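Interphotoreceptor retinoid-binding protein (Xenopus laevis, PDB 1J7X) probably binds retinoids and carries them through the matrix between the photoreceptors and the pigment epithelium of the eye. Local coordinates at residues K66-T71 and G250-S255; T97-S102 and N131-P136; P105-Y110 and T138-L143. All coordinates share one frame; numbering follows the deposited sequence.

Interaction 1 of 3, residues K66-T71 and G250-S255; sequences KSKTDT and GDTQLS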
loop_
_atom_site.group_PDB
_atom_site.type_symbol
_atom_site.label_atom_id
_atom_site.label_comp_id
_atom_site.label_asym_id
_atom_site.label_seq_id
_atom_site.Cartn_x
_atom_site.Cartn_y
_atom_site.Cartn_z
ATOM N N LYS A 66 -21.650 2.880 -0.837
ATOM C CA LYS A 66 -21.748 2.447 -2.213
ATOM C C LYS A 66 -22.832 1.313 -2.326
ATOM O O LYS A 66 -23.266 0.715 -1.317
ATOM C CB LYS A 66 -20.441 1.824 -2.668
ATOM C CG LYS A 66 -19.258 2.782 -2.750
ATOM C CD LYS A 66 -18.053 2.027 -3.312
ATOM C CE LYS A 66 -16.899 2.919 -3.451
ATOM N NZ LYS A 66 -15.741 2.142 -4.008
ATOM N N SER A 67 -23.194 1.008 -3.558
ATOM C CA SER A 67 -24.127 -0.126 -3.756
ATOM C C SER A 67 -23.331 -1.364 -3.334
ATOM O O SER A 67 -22.139 -1.382 -3.506
ATOM C CB SER A 67 -24.535 -0.179 -5.241
ATOM O OG SER A 67 -25.038 -1.458 -5.521
ATOM N N LYS A 68 -23.958 -2.362 -2.722
ATOM C CA LYS A 68 -23.309 -3.578 -2.285
ATOM C C LYS A 68 -22.658 -4.252 -3.453
ATOM O O LYS A 68 -21.721 -4.971 -3.292
ATOM C CB LYS A 68 -24.296 -4.531 -1.621
ATOM C CG LYS A 68 -24.774 -4.103 -0.283
ATOM C CD LYS A 68 -25.722 -5.153 0.358
ATOM C CE LYS A 68 -26.278 -4.704 1.697
ATOM N NZ LYS A 68 -27.242 -5.737 2.258
ATOM N N THR A 69 -23.121 -3.930 -4.649
ATOM C CA THR A 69 -22.572 -4.469 -5.858
ATOM C C THR A 69 -21.109 -4.094 -6.069
ATOM O O THR A 69 -20.342 -4.928 -6.544
ATOM C CB THR A 69 -23.405 -3.993 -7.056
ATOM O OG1 THR A 69 -24.594 -4.797 -7.112
ATOM C CG2 THR A 69 -22.690 -4.310 -8.316
ATOM N N ASP A 70 -20.734 -2.859 -5.735
ATOM C CA ASP A 70 -19.366 -2.374 -5.906
ATOM C C ASP A 70 -18.495 -2.567 -4.663
ATOM O O ASP A 70 -17.576 -1.797 -4.417
ATOM C CB ASP A 70 -19.393 -0.897 -6.277
ATOM C CG ASP A 70 -20.230 -0.608 -7.487
ATOM O OD1 ASP A 70 -19.954 -1.216 -8.548
ATOM O OD2 ASP A 70 -21.149 0.236 -7.504
ATOM N N THR A 71 -18.744 -3.626 -3.912
ATOM C CA THR A 71 -17.978 -3.922 -2.696
ATOM C C THR A 71 -16.853 -4.915 -2.958
ATOM O O THR A 71 -17.053 -6.137 -2.857
ATOM C CB THR A 71 -18.877 -4.567 -1.663
ATOM O OG1 THR A 71 -19.536 -5.714 -2.261
ATOM C CG2 THR A 71 -19.970 -3.606 -1.229
ATOM N N GLY A 250 -28.091 -3.583 6.602
ATOM C CA GLY A 250 -29.215 -4.521 6.650
ATOM C C GLY A 250 -30.461 -3.938 6.018
ATOM O O GLY A 250 -30.765 -2.709 6.157
ATOM N N ASP A 251 -31.140 -4.799 5.248
ATOM C CA ASP A 251 -32.378 -4.488 4.557
ATOM C C ASP A 251 -32.232 -3.565 3.388
ATOM O O ASP A 251 -33.220 -2.960 2.951
ATOM C CB ASP A 251 -33.404 -3.915 5.574
ATOM C CG ASP A 251 -33.617 -4.855 6.801
ATOM O OD1 ASP A 251 -32.788 -4.841 7.763
ATOM O OD2 ASP A 251 -34.595 -5.648 6.856
ATOM N N THR A 252 -31.014 -3.450 2.848
ATOM C CA THR A 252 -30.835 -2.537 1.731
ATOM C C THR A 252 -29.859 -3.105 0.765
ATOM O O THR A 252 -29.224 -4.072 1.059
ATOM C CB THR A 252 -30.231 -1.218 2.187
ATOM O OG1 THR A 252 -28.815 -1.396 2.376
ATOM C CG2 THR A 252 -30.860 -0.749 3.550
ATOM N N GLN A 253 -29.749 -2.453 -0.369
ATOM C CA GLN A 253 -28.805 -2.786 -1.423
ATOM C C GLN A 253 -27.525 -1.905 -1.300
ATOM O O GLN A 253 -26.835 -1.692 -2.303
ATOM C CB GLN A 253 -29.445 -2.523 -2.799
ATOM C CG GLN A 253 -30.721 -3.414 -3.167
ATOM C CD GLN A 253 -30.434 -4.896 -3.216
ATOM O OE1 GLN A 253 -30.674 -5.615 -2.245
ATOM N NE2 GLN A 253 -29.925 -5.365 -4.365
ATOM N N LEU A 254 -27.343 -1.328 -0.125
ATOM C CA LEU A 254 -26.204 -0.394 0.161
ATOM C C LEU A 254 -25.294 -0.904 1.152
ATOM O O LEU A 254 -25.622 -1.714 1.975
ATOM C CB LEU A 254 -26.700 0.983 0.676
ATOM C CG LEU A 254 -27.407 1.828 -0.362
ATOM C CD1 LEU A 254 -27.907 3.133 0.320
ATOM C CD2 LEU A 254 -26.552 2.145 -1.490
ATOM N N SER A 255 -24.054 -0.416 1.087
ATOM C CA SER A 255 -23.077 -0.742 2.094
ATOM C C SER A 255 -22.171 0.439 2.327
ATOM O O SER A 255 -22.224 1.458 1.527
ATOM C CB SER A 255 -22.251 -1.924 1.662
ATOM O OG SER A 255 -21.410 -1.471 0.630
#

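Interaction 2 of 3, residues T97-S102 and N131-P136; sequences TVFKVS and NTVWEP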
loop_
_atom_site.group_PDB
_atom_site.type_symbol
_atom_site.label_atom_id
_atom_site.label_comp_id
_atom_site.label_asym_id
_atom_site.label_seq_id
_atom_site.Cartn_x
_atom_site.Cartn_y
_atom_site.Cartn_z
ATOM N N THR A 97 12.303 -17.701 -10.431
ATOM C CA THR A 97 11.197 -17.283 -11.294
ATOM C C THR A 97 10.315 -16.180 -10.668
ATOM O O THR A 97 9.621 -15.481 -11.363
ATOM C CB THR A 97 10.282 -18.438 -11.689
ATOM O OG1 THR A 97 9.821 -19.104 -10.574
ATOM C CG2 THR A 97 10.965 -19.519 -12.467
ATOM N N VAL A 98 10.343 -16.042 -9.351
ATOM C CA VAL A 98 9.610 -14.995 -8.653
ATOM C C VAL A 98 10.293 -13.665 -8.837
ATOM O O VAL A 98 9.637 -12.617 -8.984
ATOM C CB VAL A 98 9.458 -15.264 -7.149
ATOM C CG1 VAL A 98 8.974 -14.021 -6.411
ATOM C CG2 VAL A 98 8.591 -16.430 -6.909
ATOM N N PHE A 99 11.606 -13.658 -8.802
ATOM C CA PHE A 99 12.413 -12.399 -8.931
ATOM C C PHE A 99 13.228 -12.385 -10.180
ATOM O O PHE A 99 14.082 -13.258 -10.331
ATOM C CB PHE A 99 13.331 -12.221 -7.756
ATOM C CG PHE A 99 12.669 -12.244 -6.412
ATOM C CD1 PHE A 99 12.146 -11.053 -5.863
ATOM C CD2 PHE A 99 12.467 -13.378 -5.699
ATOM C CE1 PHE A 99 11.536 -11.110 -4.709
ATOM C CE2 PHE A 99 11.898 -13.420 -4.517
ATOM C CZ PHE A 99 11.458 -12.240 -3.954
ATOM N N LYS A 100 13.014 -11.424 -11.080
ATOM C CA LYS A 100 13.781 -11.232 -12.303
ATOM C C LYS A 100 14.804 -10.145 -12.059
ATOM O O LYS A 100 14.439 -8.990 -11.737
ATOM C CB LYS A 100 12.853 -10.850 -13.437
ATOM C CG LYS A 100 13.545 -10.391 -14.740
ATOM C CD LYS A 100 12.497 -9.870 -15.758
ATOM C CE LYS A 100 13.052 -9.671 -17.122
ATOM N NZ LYS A 100 14.112 -8.661 -17.214
ATOM N N VAL A 101 16.075 -10.506 -12.176
ATOM C CA VAL A 101 17.133 -9.597 -11.940
ATOM C C VAL A 101 18.039 -9.495 -13.181
ATOM O O VAL A 101 18.472 -10.594 -13.662
ATOM C CB VAL A 101 17.980 -10.056 -10.776
ATOM C CG1 VAL A 101 19.062 -9.080 -10.446
ATOM C CG2 VAL A 101 17.074 -10.305 -9.579
ATOM N N SER A 102 18.303 -8.256 -13.622
ATOM C CA SER A 102 19.178 -7.974 -14.815
ATOM C C SER A 102 20.154 -6.920 -14.435
ATOM O O SER A 102 19.891 -6.036 -13.572
ATOM C CB SER A 102 18.358 -7.441 -16.049
ATOM O OG SER A 102 17.239 -8.253 -16.351
ATOM N N ASN A 131 20.961 -15.301 -3.293
ATOM C CA ASN A 131 21.638 -15.647 -4.521
ATOM C C ASN A 131 20.966 -14.968 -5.728
ATOM O O ASN A 131 21.620 -14.526 -6.642
ATOM C CB ASN A 131 21.557 -17.176 -4.744
ATOM C CG ASN A 131 22.339 -17.937 -3.713
ATOM O OD1 ASN A 131 23.404 -17.467 -3.301
ATOM N ND2 ASN A 131 21.831 -19.121 -3.294
ATOM N N THR A 132 19.628 -14.895 -5.739
ATOM C CA THR A 132 18.943 -14.325 -6.917
ATOM C C THR A 132 18.982 -12.793 -6.963
ATOM O O THR A 132 19.133 -12.179 -8.025
ATOM C CB THR A 132 17.559 -14.834 -6.900
ATOM O OG1 THR A 132 17.591 -16.270 -6.928
ATOM C CG2 THR A 132 16.685 -14.441 -8.147
ATOM N N VAL A 133 18.882 -12.181 -5.837
ATOM C CA VAL A 133 18.696 -10.717 -5.816
ATOM C C VAL A 133 19.846 -9.990 -5.193
ATOM O O VAL A 133 20.545 -9.326 -5.872
ATOM C CB VAL A 133 17.422 -10.342 -5.081
ATOM C CG1 VAL A 133 17.249 -8.791 -5.039
ATOM C CG2 VAL A 133 16.277 -10.988 -5.713
ATOM N N TRP A 134 20.073 -10.147 -3.885
ATOM C CA TRP A 134 20.961 -9.332 -3.143
ATOM C C TRP A 134 22.431 -9.362 -3.609
ATOM O O TRP A 134 23.048 -8.335 -3.715
ATOM C CB TRP A 134 20.812 -9.586 -1.631
ATOM C CG TRP A 134 19.333 -9.452 -1.222
ATOM C CD1 TRP A 134 18.573 -10.400 -0.675
ATOM C CD2 TRP A 134 18.484 -8.315 -1.418
ATOM N NE1 TRP A 134 17.278 -9.940 -0.511
ATOM C CE2 TRP A 134 17.225 -8.638 -0.929
ATOM C CE3 TRP A 134 18.687 -7.031 -1.974
ATOM C CZ2 TRP A 134 16.158 -7.767 -1.040
ATOM C CZ3 TRP A 134 17.658 -6.121 -1.980
ATOM C CH2 TRP A 134 16.401 -6.530 -1.531
ATOM N N GLU A 135 22.911 -10.551 -3.903
ATOM C CA GLU A 135 24.315 -10.675 -4.372
ATOM C C GLU A 135 24.478 -10.126 -5.760
ATOM O O GLU A 135 25.326 -9.276 -5.929
ATOM C CB GLU A 135 24.797 -12.114 -4.272
ATOM C CG GLU A 135 26.244 -12.212 -4.960
ATOM C CD GLU A 135 27.339 -11.333 -4.369
ATOM O OE1 GLU A 135 27.324 -11.003 -3.174
ATOM O OE2 GLU A 135 28.326 -10.972 -5.154
ATOM N N PRO A 136 23.733 -10.531 -6.775
ATOM C CA PRO A 136 23.946 -10.029 -8.100
ATOM C C PRO A 136 23.903 -8.453 -8.251
ATOM O O PRO A 136 24.659 -7.849 -9.071
ATOM C CB PRO A 136 22.809 -10.721 -8.861
ATOM C CG PRO A 136 22.555 -11.923 -8.128
ATOM C CD PRO A 136 22.619 -11.558 -6.765
#

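Interaction 3 of 3, residues P105-Y110 and T138-L143; sequences PGNIGY and TITENL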
loop_
_atom_site.group_PDB
_atom_site.type_symbol
_atom_site.label_atom_id
_atom_site.label_comp_id
_atom_site.label_asym_id
_atom_site.label_seq_id
_atom_site.Cartn_x
_atom_site.Cartn_y
_atom_site.Cartn_z
ATOM N N PRO A 105 22.843 -2.129 -19.115
ATOM C CA PRO A 105 24.019 -1.370 -19.542
ATOM C C PRO A 105 24.199 -0.116 -18.706
ATOM O O PRO A 105 23.259 0.549 -18.211
ATOM C CB PRO A 105 23.709 -1.080 -21.025
ATOM C CG PRO A 105 22.900 -2.159 -21.458
ATOM C CD PRO A 105 21.963 -2.494 -20.226
ATOM N N GLY A 106 25.446 0.189 -18.437
ATOM C CA GLY A 106 25.680 1.313 -17.593
ATOM C C GLY A 106 25.693 0.913 -16.163
ATOM O O GLY A 106 25.753 1.788 -15.304
ATOM N N ASN A 107 25.677 -0.408 -15.908
ATOM C CA ASN A 107 25.745 -0.928 -14.527
ATOM C C ASN A 107 24.521 -0.487 -13.661
ATOM O O ASN A 107 24.695 -0.050 -12.580
ATOM C CB ASN A 107 26.989 -0.460 -13.814
ATOM C CG ASN A 107 27.285 -1.253 -12.576
ATOM O OD1 ASN A 107 26.912 -2.436 -12.491
ATOM N ND2 ASN A 107 27.982 -0.628 -11.635
ATOM N N ILE A 108 23.330 -0.583 -14.217
ATOM C CA ILE A 108 22.119 -0.204 -13.503
ATOM C C ILE A 108 21.414 -1.539 -13.217
ATOM O O ILE A 108 21.187 -2.203 -14.038
ATOM C CB ILE A 108 21.187 0.577 -14.433
ATOM C CG1 ILE A 108 21.755 1.931 -14.905
ATOM C CG2 ILE A 108 19.792 0.753 -13.821
ATOM C CD1 ILE A 108 21.891 2.714 -13.790
ATOM N N GLY A 109 21.093 -1.815 -11.973
ATOM C CA GLY A 109 20.435 -3.031 -11.572
ATOM C C GLY A 109 18.958 -2.924 -11.911
ATOM O O GLY A 109 18.382 -1.811 -11.704
ATOM N N TYR A 110 18.373 -4.029 -12.360
ATOM C CA TYR A 110 16.962 -4.112 -12.643
ATOM C C TYR A 110 16.368 -5.290 -11.848
ATOM O O TYR A 110 16.924 -6.445 -11.927
ATOM C CB TYR A 110 16.700 -4.383 -14.128
ATOM C CG TYR A 110 15.220 -4.585 -14.453
ATOM C CD1 TYR A 110 14.344 -3.467 -14.569
ATOM C CD2 TYR A 110 14.685 -5.844 -14.581
ATOM C CE1 TYR A 110 12.987 -3.668 -14.871
ATOM C CE2 TYR A 110 13.359 -5.995 -14.802
ATOM C CZ TYR A 110 12.487 -4.925 -14.973
ATOM O OH TYR A 110 11.185 -5.139 -15.279
ATOM N N THR A 138 24.767 -6.226 -6.059
ATOM C CA THR A 138 25.816 -5.564 -5.331
ATOM C C THR A 138 26.809 -4.735 -6.159
ATOM O O THR A 138 27.263 -3.656 -5.717
ATOM C CB THR A 138 26.664 -6.523 -4.518
ATOM O OG1 THR A 138 25.854 -7.099 -3.556
ATOM C CG2 THR A 138 27.591 -5.652 -3.603
ATOM N N ILE A 139 27.064 -5.193 -7.348
ATOM C CA ILE A 139 28.004 -4.533 -8.248
ATOM C C ILE A 139 27.415 -3.183 -8.790
ATOM O O ILE A 139 28.162 -2.284 -9.123
ATOM C CB ILE A 139 28.320 -5.444 -9.413
ATOM C CG1 ILE A 139 29.372 -4.810 -10.342
ATOM C CG2 ILE A 139 27.112 -5.857 -10.238
ATOM C CD1 ILE A 139 30.742 -4.693 -9.765
ATOM N N THR A 140 26.099 -3.053 -8.875
ATOM C CA THR A 140 25.491 -1.831 -9.463
ATOM C C THR A 140 25.570 -0.551 -8.640
ATOM O O THR A 140 25.719 -0.563 -7.407
ATOM C CB THR A 140 24.046 -2.121 -9.823
ATOM O OG1 THR A 140 23.249 -2.311 -8.639
ATOM C CG2 THR A 140 23.929 -3.396 -10.657
ATOM N N GLU A 141 25.420 0.620 -9.295
ATOM C CA GLU A 141 25.530 1.848 -8.597
ATOM C C GLU A 141 24.103 2.456 -8.447
ATOM O O GLU A 141 23.891 3.327 -7.649
ATOM C CB GLU A 141 26.416 2.807 -9.374
ATOM C CG GLU A 141 27.907 2.471 -9.235
ATOM C CD GLU A 141 28.321 2.353 -7.789
ATOM O OE1 GLU A 141 27.773 3.078 -6.937
ATOM O OE2 GLU A 141 29.190 1.517 -7.441
ATOM N N ASN A 142 23.188 1.956 -9.223
ATOM C CA ASN A 142 21.785 2.411 -9.138
ATOM C C ASN A 142 20.874 1.187 -9.354
ATOM O O ASN A 142 21.299 0.162 -9.947
ATOM C CB ASN A 142 21.501 3.408 -10.241
ATOM C CG ASN A 142 22.131 4.730 -9.977
ATOM O OD1 ASN A 142 21.725 5.459 -9.069
ATOM N ND2 ASN A 142 23.157 5.042 -10.769
ATOM N N LEU A 143 19.680 1.231 -8.791
ATOM C CA LEU A 143 18.754 0.096 -8.885
ATOM C C LEU A 143 17.371 0.563 -9.259
ATOM O O LEU A 143 16.852 1.521 -8.732
ATOM C CB LEU A 143 18.672 -0.616 -7.538
ATOM C CG LEU A 143 17.645 -1.751 -7.457
ATOM C CD1 LEU A 143 18.120 -2.907 -8.353
ATOM C CD2 LEU A 143 17.434 -2.338 -6.079
#

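Interaction 1 of 3, residues K66-T71 and G250-S255
The carbonyl oxygen of Lys-66 is met by three groups of Leu-254 and Ser-255. Ser-255 N donates to Lys-66 O at 2.8 Å, almost head-on (174° at the oxygen), the CA-H of Leu-254 makes a CH...O contact, and Ser-255 OG stands 3.5 Å from Lys-66 O as a weak, long partner. Lys-66 N returns a bond to Ser-255 O, also 2.8 Å, which completes an antiparallel hydrogen-bonded pair. At the next, non-hydrogen-bonded pair the CA atoms of Ser-67 and Leu-254 come within 4.4 Å. The strands 64-67 and 254-265 are thereby joined as neighbours in an antiparallel sheet.

Where strand 64-67 ends, Lys-68 N still reaches Gln-253 O at 3.0 Å, approaching from above the carbonyl plane, 43° out of it. The Lys-68 side chain leaves with CG beside its own backbone N (chi1 -71°) and then runs fully extended alongside residues 252-254. Its CG packs on Ser-255 CB at 3.9 Å, and its NZ ends on Thr-252 O at 2.9 Å. Thr-252 OG1 in turn accepts from Leu-254 N at 2.9 Å, an ST turn, and is hydrogen-bonded to Phe-249 O. Replacing Lys-68 with an alanine would keep its backbone bond but would probably leave Thr-252 O without its ammonium partner and the flank of residues 252-254 uncovered.

All the acceptors are backbone carbonyls and three of the donors are backbone N-H groups, so the pairing rests mainly on the main chain, with the Lys-68 ammonium as the one strong side-chain donor.

Interaction 2 of 3, residues T97-S102 and N131-P136
Val-101 and Val-133 both hold CG1 anti to the backbone N (chi1 -177° and 179°), which leaves CG2 beside that N in each and turns the two CG2 methyls onto one another at 4.0 Å. The setting is a helix lying on a sheet: helix 119-137, the crossover of a beta-alpha-beta unit, runs beside strand 100-104, an outermost strand of the mixed sheet. The short axes approach to 8.4 Å and diverge by only 29°, so strand and helix run roughly the same way. Strands 100-104 and 108-112 with this helix follow one another in the chain, a beta-beta-alpha succession consistent with the spiral known for this protein.

Val-133 CG2 is shared: besides Val-101 it touches Phe-99 CB at 3.8 Å and lies obliquely by the Phe-99 ring, and in both pairs the side chains cross at about a right angle. Thr-132 divides its branches. Its CG2 faces Phe-99, 3.6 Å from Phe-99 O, while OG1 turns to a hydrogen bond with Asn-96 OD1. The closest approach of all is Val-101 CG2 to Thr-132 O, 3.2 Å, four residues before Pro-136, whose nitrogen has no hydrogen to offer that carbonyl. Val-101 CG1 extends the apolar strip to Pro-136 CB at 4.4 Å.

Leu-111 of strand 108-112 touches both Val-101 and Val-133, and the Phe-113 and Phe-99 rings meet with their planes inclined, neither parallel nor perpendicular. Within the helix, the other Val-133 methyl, CG1, stands 3.8 Å above the plane of the Trp-134 ring, over its centre.

Interaction 3 of 3, residues P105-Y110 and T138-L143
Asn-107 ND2 donates to Ile-139 O at 3.0 Å through a nearly straight bond (162° at the hydrogen). The oxygen lies close to the plane of the Asn-107 amide, whereas the donor sits above the plane of the Ile-139 carbonyl, 35° out of it. CG is anti to the backbone N (chi1 -164°), which swings the amide across to Thr-140 and brings OD1 within 3.4 Å of Thr-140 CA. The main-chain oxygen of Asn-107 receives a weak bond from Glu-141 N at 3.4 Å.

These bonds lead into the parallel pairing of strands 108-112 and 142-146, the two strands of a beta-alpha-beta unit whose connection is helix 119-137. Asn-107 and Ile-108 both face Leu-104, a G1 beta bulge between strands 100-104 and 108-112. Gly-109 N donates to Asn-142 O at 2.8 Å, and Gly-109 also shares a backbone bond with Ile-144, with Leu-143 CA 3.4 Å from Gly-109 O. Thr-140 CG2 lies 3.5 Å from Gly-109 N, and a CB on Gly-109 would run tightly into Leu-143 CD1 and Thr-140 OG1. Thr-140 OG1 is hydrogen-bonded to Ile-137 O and to Tyr-199 OH, while Thr-140 O is bonded to Lys-203 NZ. On the face that carries Ile-108 and Asn-142, Ile-108 CD1 presses on Asn-142 CB at 3.6 Å, and Ile-295 of helix 287-296 touches both residues. The polar end of Tyr-110 is satisfied beyond this contact, its OH hydrogen-bonded to Asp-146 OD2.

Overall arrangement
Interactions 2 and 3 are neighbours, their centres 13 Å apart, and both reach the mixed sheet. Ser-102 O and Tyr-110 N, 2.8 Å apart and probably hydrogen-bonded, join them through adjacent strands 100-104 and 108-112, and Val-101 CG1 packs on Tyr-110 O at 3.7 Å. Their segments alternate along the chain: 97-102, 105-110, 131-136, then 138-143. Interaction 1 belongs to the separate antiparallel sheet on the opposite side of the chain's centre, its centre 44 Å from that of interaction 2 and 50 Å from that of interaction 3. Residues 66-71 and 250-255 bracket both other contacts in sequence. This geometry ties none of the three to a retinoid site.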